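Local coordinates for uncharacterized conserved protein YiiM (Geobacillus stearothermophilus, PDB 5YHH), which probably binds a molybdenum cofactor through its MOSC domain and acts as an oxidoreductase conferring resistance to hydroxylaminopurine, at residues 62-67 against 151-156; 109-114 against 157-162; 103-108 against 200-205. All coordinates share one frame; numbering follows the deposited sequence.

Interaction 1. Residues 62-67 against 151-156; sequences DKAICA and FRVLQE
R152 and D62 form a salt bridge in which NH2 of R152 donates to OD1 of D62 over 3.0 Å, with an N-H...O angle of 164°. The carboxylate oxygen lies at the edge of the guanidinium, close to its plane, yet is itself approached from above the carboxylate, the two flat groups standing nearly perpendicular, 83° apart. A bend at chi3 (62°) turns the arginine head back alongside the aspartate. Both ends have further partners: NH1 of R152 bonds to the carbonyl of A202 and to Q117, and OD2 of D62 accepts the backbone N-H of A205, so both ends of the bridge also bond to the 200-205 bend, and the arginine reaches strand 114-121 as well. Deeper in, I65 and F151 form an antiparallel hydrogen-bonded pair, I65 N to F151 O at 3.1 Å and F151 N to I65 O at 2.9 Å. Beside this pair, CG2 of V153 touches CD1 of I65 at 3.6 Å, the two side chains crossing at about a right angle, and CB of A64 lies 4.0 Å from the same methyl of V153. At the other end CB of A67 approaches CE2 of F151 obliquely at 3.7 Å. With A64 and I65 both facing F151, the arrangement is a classic beta bulge, here where strand 65-69 begins to pair with strand 149-153 in the mixed MOSC sheet.

Interaction 2. Residues 109-114 against 157-162; sequences YVAGTA and GVIEPG
T113 grips V158 with two hydrogen bonds at the tip of a type II' beta turn, A111 to A114, the hairpin turn that joins strands 108-111 and 114-121 of the MOSC sheet. The N-H of T113 points to O of V158 at 3.0 Å (N-H...O angle 164°), tilted 17° from the carbonyl plane. In return, the N-H of V158 is accepted by OG1 of T113 at 2.7 Å. The hydroxyl is brought to this amide by a chi1 of 62°, which sets OG1 between the backbone N and the carbonyl carbon. Backbone and side chain of one residue thus hold both polar backbone groups of V158. G112, at the second position of the turn, puts its CA against the same carbonyl, in a CA-H...O contact of 3.4 Å from CA of G112 to O of V158. G157 is close-packed too, its CA lying 3.3 Å from OG1 of T113.

Next outward, the turn is closed by backbone bonds in both directions between A111 and A114, while Q155 holds the carbonyl of T113 through its side-chain amide. Strand 157-159 is fixed on its own account by pairing with strand 40-42, through G157 with V42 and I159 with V40. On the buried side, I159 and A111 both pack against I9 of strand 8-19. CG2 of I159 lies 4.0 Å from CB of A111, and its closer neighbour is the carbonyl O of A111, at 3.2 Å.

Interaction 3. Residues 103-108 against 200-205; sequences VCLGDI and HPALSA
L105 packs against H200 and L203 where a type II beta turn, C104 to D107, meets the bend between helices 191-199 and 205-213; the contact joins the MOSC domain to the C-terminal three-helix region. At the start of the turn, the N-H of C104 bonds to OD2 of D107. The side chain of L105 extends with CG anti to the backbone N (chi1 176°) and passes H200 in the opposite direction. Its CG stands over one face of the imidazole in a CH-pi contact, 4.2 Å from the ring centroid and 12° off the normal. Its two methyls spread over the bend: CD2 meets CB of H200 at 3.7 Å and CD1 of L203 at 3.9 Å; CD1 reaches CA of L203, also at 3.9 Å. The imidazole accepts the N-H of A202 at ND1, in the ring plane, and NE2 makes a weak bond to the carbonyl of V172. G106 follows, with a positive phi of 90°, and here the methyl of A202 comes against the backbone: CB of A202 lies 3.5 Å from CA of G106. D107 ends the turn, and the same OD2 that accepts C104 N also forms a salt bridge with NH1 of R170.

How the interactions relate
From the N terminus, the chain first passes 62-67, whose loop interaction 1 closes at 151-156 by pairing inner strands of the main sheet. Within that loop lie 103-108 and then, directly following, 109-114. Interaction 2 closes at 157-162, just after 151-156, so it crosses interaction 1 and joins a hairpin turn to the small two-strand sheet. Interaction 3 closes last, at 200-205; it crosses interaction 1, and its loop encloses the whole of interaction 2. Main sheet, small sheet and C-terminal helices are thereby tied together, and L154 of interaction 1 also packs its CD1 against CD1 of I108 in interaction 3.

Interaction 1. Residues 62-67 against 151-156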
loop_
_atom_site.group_PDB
_atom_site.type_symbol
_atom_site.label_atom_id
_atom_site.label_comp_id
_atom_site.label_asym_id
_atom_site.label_seq_id
_atom_site.Cartn_x
_atom_site.Cartn_y
_atom_site.Cartn_z
ATOM N N ASP A 62 1.569 -1.643 -11.290
ATOM C CA ASP A 62 2.067 -2.204 -10.010
ATOM C C ASP A 62 1.526 -1.427 -8.793
ATOM O O ASP A 62 1.356 -1.985 -7.680
ATOM C CB ASP A 62 3.604 -2.168 -9.958
ATOM C CG ASP A 62 4.287 -3.215 -10.855
ATOM O OD1 ASP A 62 3.724 -4.297 -11.118
ATOM O OD2 ASP A 62 5.446 -2.951 -11.262
ATOM N N LYS A 63 1.343 -0.123 -8.992
ATOM C CA LYS A 63 0.922 0.768 -7.939
ATOM C C LYS A 63 -0.505 1.274 -8.188
ATOM O O LYS A 63 -0.829 2.427 -7.909
ATOM C CB LYS A 63 1.920 1.924 -7.824
ATOM C CG LYS A 63 3.332 1.491 -7.329
ATOM C CD LYS A 63 4.227 2.662 -6.850
ATOM C CE LYS A 63 4.459 3.736 -7.913
ATOM N NZ LYS A 63 5.655 3.468 -8.783
ATOM N N ALA A 64 -1.372 0.397 -8.675
ATOM C CA ALA A 64 -2.722 0.802 -9.073
ATOM C C ALA A 64 -3.570 1.297 -7.878
ATOM O O ALA A 64 -4.294 2.277 -8.010
ATOM C CB ALA A 64 -3.417 -0.333 -9.736
ATOM N N ILE A 65 -3.488 0.598 -6.740
ATOM C CA ILE A 65 -4.288 0.918 -5.544
ATOM C C ILE A 65 -3.337 1.012 -4.345
ATOM O O ILE A 65 -2.647 0.050 -4.014
ATOM C CB ILE A 65 -5.366 -0.145 -5.278
ATOM C CG1 ILE A 65 -6.335 -0.269 -6.484
ATOM C CG2 ILE A 65 -6.157 0.195 -4.004
ATOM C CD1 ILE A 65 -7.113 -1.562 -6.463
ATOM N N CYS A 66 -3.294 2.168 -3.702
ATOM C CA CYS A 66 -2.578 2.319 -2.427
ATOM C C CYS A 66 -3.524 2.042 -1.224
ATOM O O CYS A 66 -4.614 2.606 -1.154
ATOM C CB CYS A 66 -1.975 3.746 -2.370
ATOM S SG CYS A 66 -1.086 4.059 -0.841
ATOM N N ALA A 67 -3.123 1.150 -0.321
ATOM C CA ALA A 67 -3.940 0.717 0.831
ATOM C C ALA A 67 -3.234 1.008 2.135
ATOM O O ALA A 67 -1.994 0.898 2.218
ATOM C CB ALA A 67 -4.233 -0.779 0.738
ATOM N N PHE A 151 -1.650 -2.685 -4.239
ATOM C CA PHE A 151 -2.159 -3.768 -5.074
ATOM C C PHE A 151 -2.095 -3.392 -6.551
ATOM O O PHE A 151 -2.312 -2.231 -6.939
ATOM C CB PHE A 151 -3.655 -4.002 -4.817
ATOM C CG PHE A 151 -4.019 -4.396 -3.419
ATOM C CD1 PHE A 151 -4.004 -5.724 -3.024
ATOM C CD2 PHE A 151 -4.478 -3.441 -2.518
ATOM C CE1 PHE A 151 -4.404 -6.091 -1.730
ATOM C CE2 PHE A 151 -4.879 -3.798 -1.241
ATOM C CZ PHE A 151 -4.837 -5.118 -0.843
ATOM N N ARG A 152 -1.866 -4.408 -7.378
ATOM C CA ARG A 152 -2.180 -4.360 -8.805
ATOM C C ARG A 152 -3.580 -4.953 -8.999
ATOM O O ARG A 152 -4.073 -5.732 -8.162
ATOM C CB ARG A 152 -1.128 -5.135 -9.621
ATOM C CG ARG A 152 -1.073 -6.650 -9.362
ATOM C CD ARG A 152 -0.190 -7.357 -10.424
ATOM N NE ARG A 152 1.192 -6.864 -10.347
ATOM C CZ ARG A 152 2.109 -7.272 -9.468
ATOM N NH1 ARG A 152 1.848 -8.245 -8.610
ATOM N NH2 ARG A 152 3.316 -6.736 -9.487
ATOM N N VAL A 153 -4.230 -4.582 -10.093
ATOM C CA VAL A 153 -5.549 -5.088 -10.388
ATOM C C VAL A 153 -5.432 -6.209 -11.413
ATOM O O VAL A 153 -5.000 -5.968 -12.556
ATOM C CB VAL A 153 -6.438 -3.965 -10.911
ATOM C CG1 VAL A 153 -7.785 -4.539 -11.363
ATOM C CG2 VAL A 153 -6.562 -2.861 -9.816
ATOM N N LEU A 154 -5.797 -7.421 -10.986
ATOM C CA LEU A 154 -5.807 -8.605 -11.857
ATOM C C LEU A 154 -7.050 -8.671 -12.710
ATOM O O LEU A 154 -6.991 -9.093 -13.879
ATOM C CB LEU A 154 -5.692 -9.906 -11.034
ATOM C CG LEU A 154 -4.429 -10.018 -10.163
ATOM C CD1 LEU A 154 -4.413 -11.353 -9.390
ATOM C CD2 LEU A 154 -3.137 -9.820 -10.983
ATOM N N GLN A 155 -8.191 -8.305 -12.124
ATOM C CA GLN A 155 -9.447 -8.221 -12.872
ATOM C C GLN A 155 -10.187 -6.953 -12.415
ATOM O O GLN A 155 -10.379 -6.696 -11.219
ATOM C CB GLN A 155 -10.302 -9.510 -12.755
ATOM C CG GLN A 155 -11.863 -9.255 -12.813
ATOM C CD GLN A 155 -12.763 -10.490 -12.572
ATOM O OE1 GLN A 155 -12.792 -11.407 -13.385
ATOM N NE2 GLN A 155 -13.528 -10.481 -11.467
ATOM N N GLU A 156 -10.524 -6.116 -13.391
ATOM C CA GLU A 156 -11.251 -4.867 -13.147
ATOM C C GLU A 156 -12.622 -5.176 -12.575
ATOM O O GLU A 156 -13.188 -6.229 -12.844
ATOM C CB GLU A 156 -11.415 -4.092 -14.477
ATOM C CG GLU A 156 -10.135 -3.507 -14.949
ATOM C CD GLU A 156 -10.269 -2.633 -16.193
ATOM O OE1 GLU A 156 -11.221 -2.829 -17.002
ATOM O OE2 GLU A 156 -9.393 -1.743 -16.331
#

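Interaction 2. Residues 109-114 against 157-162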
loop_
_atom_site.group_PDB
_atom_site.type_symbol
_atom_site.label_atom_id
_atom_site.label_comp_id
_atom_site.label_asym_id
_atom_site.label_seq_id
_atom_site.Cartn_x
_atom_site.Cartn_y
_atom_site.Cartn_z
ATOM N N TYR A 109 -6.759 -11.065 -3.521
ATOM C CA TYR A 109 -8.013 -10.828 -2.779
ATOM C C TYR A 109 -9.140 -10.526 -3.768
ATOM O O TYR A 109 -8.912 -9.893 -4.809
ATOM C CB TYR A 109 -7.905 -9.636 -1.829
ATOM C CG TYR A 109 -6.898 -9.846 -0.718
ATOM C CD1 TYR A 109 -5.565 -9.597 -0.925
ATOM C CD2 TYR A 109 -7.302 -10.308 0.545
ATOM C CE1 TYR A 109 -4.624 -9.777 0.105
ATOM C CE2 TYR A 109 -6.372 -10.524 1.572
ATOM C CZ TYR A 109 -5.027 -10.260 1.335
ATOM O OH TYR A 109 -4.072 -10.464 2.318
ATOM N N VAL A 110 -10.343 -10.991 -3.444
ATOM C CA VAL A 110 -11.541 -10.530 -4.135
ATOM C C VAL A 110 -12.024 -9.305 -3.363
ATOM O O VAL A 110 -12.085 -9.313 -2.130
ATOM C CB VAL A 110 -12.660 -11.586 -4.197
ATOM C CG1 VAL A 110 -13.919 -10.985 -4.812
ATOM C CG2 VAL A 110 -12.261 -12.765 -5.059
ATOM N N ALA A 111 -12.351 -8.249 -4.085
ATOM C CA ALA A 111 -12.937 -7.058 -3.507
ATOM C C ALA A 111 -14.046 -6.599 -4.404
ATOM O O ALA A 111 -13.787 -6.183 -5.526
ATOM C CB ALA A 111 -11.873 -5.947 -3.385
ATOM N N GLY A 112 -15.294 -6.694 -3.947
ATOM C CA GLY A 112 -16.420 -6.413 -4.844
ATOM C C GLY A 112 -16.406 -7.383 -6.010
ATOM O O GLY A 112 -16.211 -8.576 -5.802
ATOM N N THR A 113 -16.567 -6.876 -7.233
ATOM C CA THR A 113 -16.419 -7.686 -8.433
ATOM C C THR A 113 -14.951 -7.680 -8.978
ATOM O O THR A 113 -14.663 -8.231 -10.050
ATOM C CB THR A 113 -17.420 -7.202 -9.497
ATOM O OG1 THR A 113 -17.139 -5.832 -9.850
ATOM C CG2 THR A 113 -18.855 -7.301 -8.959
ATOM N N ALA A 114 -14.025 -7.071 -8.249
ATOM C CA ALA A 114 -12.621 -6.975 -8.678
ATOM C C ALA A 114 -11.710 -8.061 -8.054
ATOM O O ALA A 114 -12.032 -8.627 -7.020
ATOM C CB ALA A 114 -12.062 -5.553 -8.348
ATOM N N GLY A 157 -13.164 -4.277 -11.770
ATOM C CA GLY A 157 -14.536 -4.437 -11.301
ATOM C C GLY A 157 -15.017 -3.206 -10.572
ATOM O O GLY A 157 -14.539 -2.087 -10.840
ATOM N N VAL A 158 -15.950 -3.417 -9.646
ATOM C CA VAL A 158 -16.607 -2.342 -8.914
ATOM C C VAL A 158 -16.647 -2.731 -7.439
ATOM O O VAL A 158 -16.873 -3.890 -7.104
ATOM C CB VAL A 158 -18.030 -2.057 -9.453
ATOM C CG1 VAL A 158 -18.681 -0.893 -8.677
ATOM C CG2 VAL A 158 -17.984 -1.753 -10.970
ATOM N N ILE A 159 -16.393 -1.750 -6.578
ATOM C CA ILE A 159 -16.409 -1.930 -5.124
ATOM C C ILE A 159 -17.208 -0.805 -4.472
ATOM O O ILE A 159 -17.340 0.283 -5.033
ATOM C CB ILE A 159 -14.976 -1.864 -4.532
ATOM C CG1 ILE A 159 -14.278 -0.595 -4.997
ATOM C CG2 ILE A 159 -14.144 -3.054 -4.957
ATOM C CD1 ILE A 159 -12.976 -0.299 -4.243
ATOM N N GLU A 160 -17.700 -1.069 -3.270
ATOM C CA GLU A 160 -18.418 -0.085 -2.470
ATOM C C GLU A 160 -17.775 -0.010 -1.114
ATOM O O GLU A 160 -17.258 -1.015 -0.655
ATOM C CB GLU A 160 -19.826 -0.556 -2.197
ATOM C CG GLU A 160 -20.757 -0.354 -3.263
ATOM C CD GLU A 160 -22.079 -0.900 -2.850
ATOM O OE1 GLU A 160 -22.659 -0.333 -1.906
ATOM O OE2 GLU A 160 -22.464 -1.930 -3.404
ATOM N N PRO A 161 -17.881 1.152 -0.448
ATOM C CA PRO A 161 -17.380 1.248 0.929
ATOM C C PRO A 161 -17.943 0.149 1.823
ATOM O O PRO A 161 -19.119 -0.169 1.742
ATOM C CB PRO A 161 -17.821 2.652 1.381
ATOM C CG PRO A 161 -17.829 3.462 0.080
ATOM C CD PRO A 161 -18.371 2.453 -0.948
ATOM N N GLY A 162 -17.090 -0.483 2.617
ATOM C CA GLY A 162 -17.504 -1.587 3.458
ATOM C C GLY A 162 -17.349 -2.943 2.807
ATOM O O GLY A 162 -17.612 -3.954 3.450
#

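Interaction 3. Residues 103-108 against 200-205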
loop_
_atom_site.group_PDB
_atom_site.type_symbol
_atom_site.label_atom_id
_atom_site.label_comp_id
_atom_site.label_asym_id
_atom_site.label_seq_id
_atom_site.Cartn_x
_atom_site.Cartn_y
_atom_site.Cartn_z
ATOM N N VAL A 103 -0.351 -9.524 5.686
ATOM C CA VAL A 103 -0.502 -9.468 4.234
ATOM C C VAL A 103 0.833 -9.853 3.591
ATOM O O VAL A 103 1.902 -9.368 4.002
ATOM C CB VAL A 103 -0.917 -8.060 3.803
ATOM C CG1 VAL A 103 -0.891 -7.904 2.269
ATOM C CG2 VAL A 103 -2.274 -7.726 4.375
ATOM N N CYS A 104 0.762 -10.705 2.574
ATOM C CA CYS A 104 1.953 -11.213 1.904
ATOM C C CYS A 104 2.040 -10.780 0.456
ATOM O O CYS A 104 1.031 -10.594 -0.219
ATOM C CB CYS A 104 2.001 -12.744 1.979
ATOM S SG CYS A 104 2.275 -13.336 3.661
ATOM N N LEU A 105 3.262 -10.653 -0.019
ATOM C CA LEU A 105 3.515 -10.349 -1.408
ATOM C C LEU A 105 2.870 -11.464 -2.221
ATOM O O LEU A 105 2.998 -12.639 -1.874
ATOM C CB LEU A 105 5.013 -10.303 -1.646
ATOM C CG LEU A 105 5.481 -10.091 -3.090
ATOM C CD1 LEU A 105 4.983 -8.736 -3.640
ATOM C CD2 LEU A 105 7.002 -10.199 -3.063
ATOM N N GLY A 106 2.104 -11.093 -3.234
ATOM C CA GLY A 106 1.452 -12.072 -4.083
ATOM C C GLY A 106 0.073 -12.503 -3.649
ATOM O O GLY A 106 -0.604 -13.177 -4.421
ATOM N N ASP A 107 -0.363 -12.123 -2.442
ATOM C CA ASP A 107 -1.719 -12.444 -1.988
ATOM C C ASP A 107 -2.692 -11.900 -3.016
ATOM O O ASP A 107 -2.556 -10.761 -3.473
ATOM C CB ASP A 107 -2.089 -11.754 -0.667
ATOM C CG ASP A 107 -1.472 -12.388 0.586
ATOM O OD1 ASP A 107 -0.810 -13.437 0.541
ATOM O OD2 ASP A 107 -1.662 -11.775 1.673
ATOM N N ILE A 108 -3.690 -12.710 -3.352
ATOM C CA ILE A 108 -4.787 -12.290 -4.204
ATOM C C ILE A 108 -6.067 -12.195 -3.391
ATOM O O ILE A 108 -6.437 -13.150 -2.660
ATOM C CB ILE A 108 -4.954 -13.270 -5.392
ATOM C CG1 ILE A 108 -3.651 -13.312 -6.188
ATOM C CG2 ILE A 108 -6.134 -12.845 -6.269
ATOM C CD1 ILE A 108 -3.621 -14.296 -7.394
ATOM N N HIS A 200 10.410 -13.330 -6.485
ATOM C CA HIS A 200 8.968 -13.424 -6.475
ATOM C C HIS A 200 8.312 -12.785 -7.713
ATOM O O HIS A 200 8.458 -11.593 -7.955
ATOM C CB HIS A 200 8.374 -12.819 -5.212
ATOM C CG HIS A 200 7.070 -13.437 -4.830
ATOM N ND1 HIS A 200 5.947 -13.336 -5.620
ATOM C CD2 HIS A 200 6.719 -14.200 -3.768
ATOM C CE1 HIS A 200 4.953 -13.997 -5.050
ATOM N NE2 HIS A 200 5.395 -14.525 -3.922
ATOM N N PRO A 201 7.562 -13.579 -8.486
ATOM C CA PRO A 201 6.929 -13.083 -9.720
ATOM C C PRO A 201 5.909 -11.949 -9.502
ATOM O O PRO A 201 5.627 -11.193 -10.418
ATOM C CB PRO A 201 6.222 -14.321 -10.265
ATOM C CG PRO A 201 6.935 -15.474 -9.626
ATOM C CD PRO A 201 7.324 -15.020 -8.289
ATOM N N ALA A 202 5.352 -11.858 -8.310
ATOM C CA ALA A 202 4.396 -10.793 -7.971
ATOM C C ALA A 202 5.043 -9.454 -7.547
ATOM O O ALA A 202 4.346 -8.433 -7.482
ATOM C CB ALA A 202 3.436 -11.273 -6.883
ATOM N N LEU A 203 6.353 -9.431 -7.295
ATOM C CA LEU A 203 7.021 -8.164 -6.897
ATOM C C LEU A 203 6.981 -7.127 -8.027
ATOM O O LEU A 203 7.219 -7.443 -9.203
ATOM C CB LEU A 203 8.474 -8.401 -6.506
ATOM C CG LEU A 203 9.212 -7.229 -5.842
ATOM C CD1 LEU A 203 8.598 -6.887 -4.490
ATOM C CD2 LEU A 203 10.681 -7.573 -5.691
ATOM N N SER A 204 6.656 -5.893 -7.669
ATOM C CA SER A 204 6.693 -4.789 -8.601
ATOM C C SER A 204 8.094 -4.714 -9.258
ATOM O O SER A 204 9.110 -5.020 -8.609
ATOM C CB SER A 204 6.324 -3.480 -7.869
ATOM O OG SER A 204 7.390 -3.086 -7.029
ATOM N N ALA A 205 8.136 -4.344 -10.537
ATOM C CA ALA A 205 9.398 -4.250 -11.283
ATOM C C ALA A 205 10.424 -3.363 -10.575
ATOM O O ALA A 205 11.587 -3.719 -10.489
ATOM C CB ALA A 205 9.149 -3.737 -12.699
#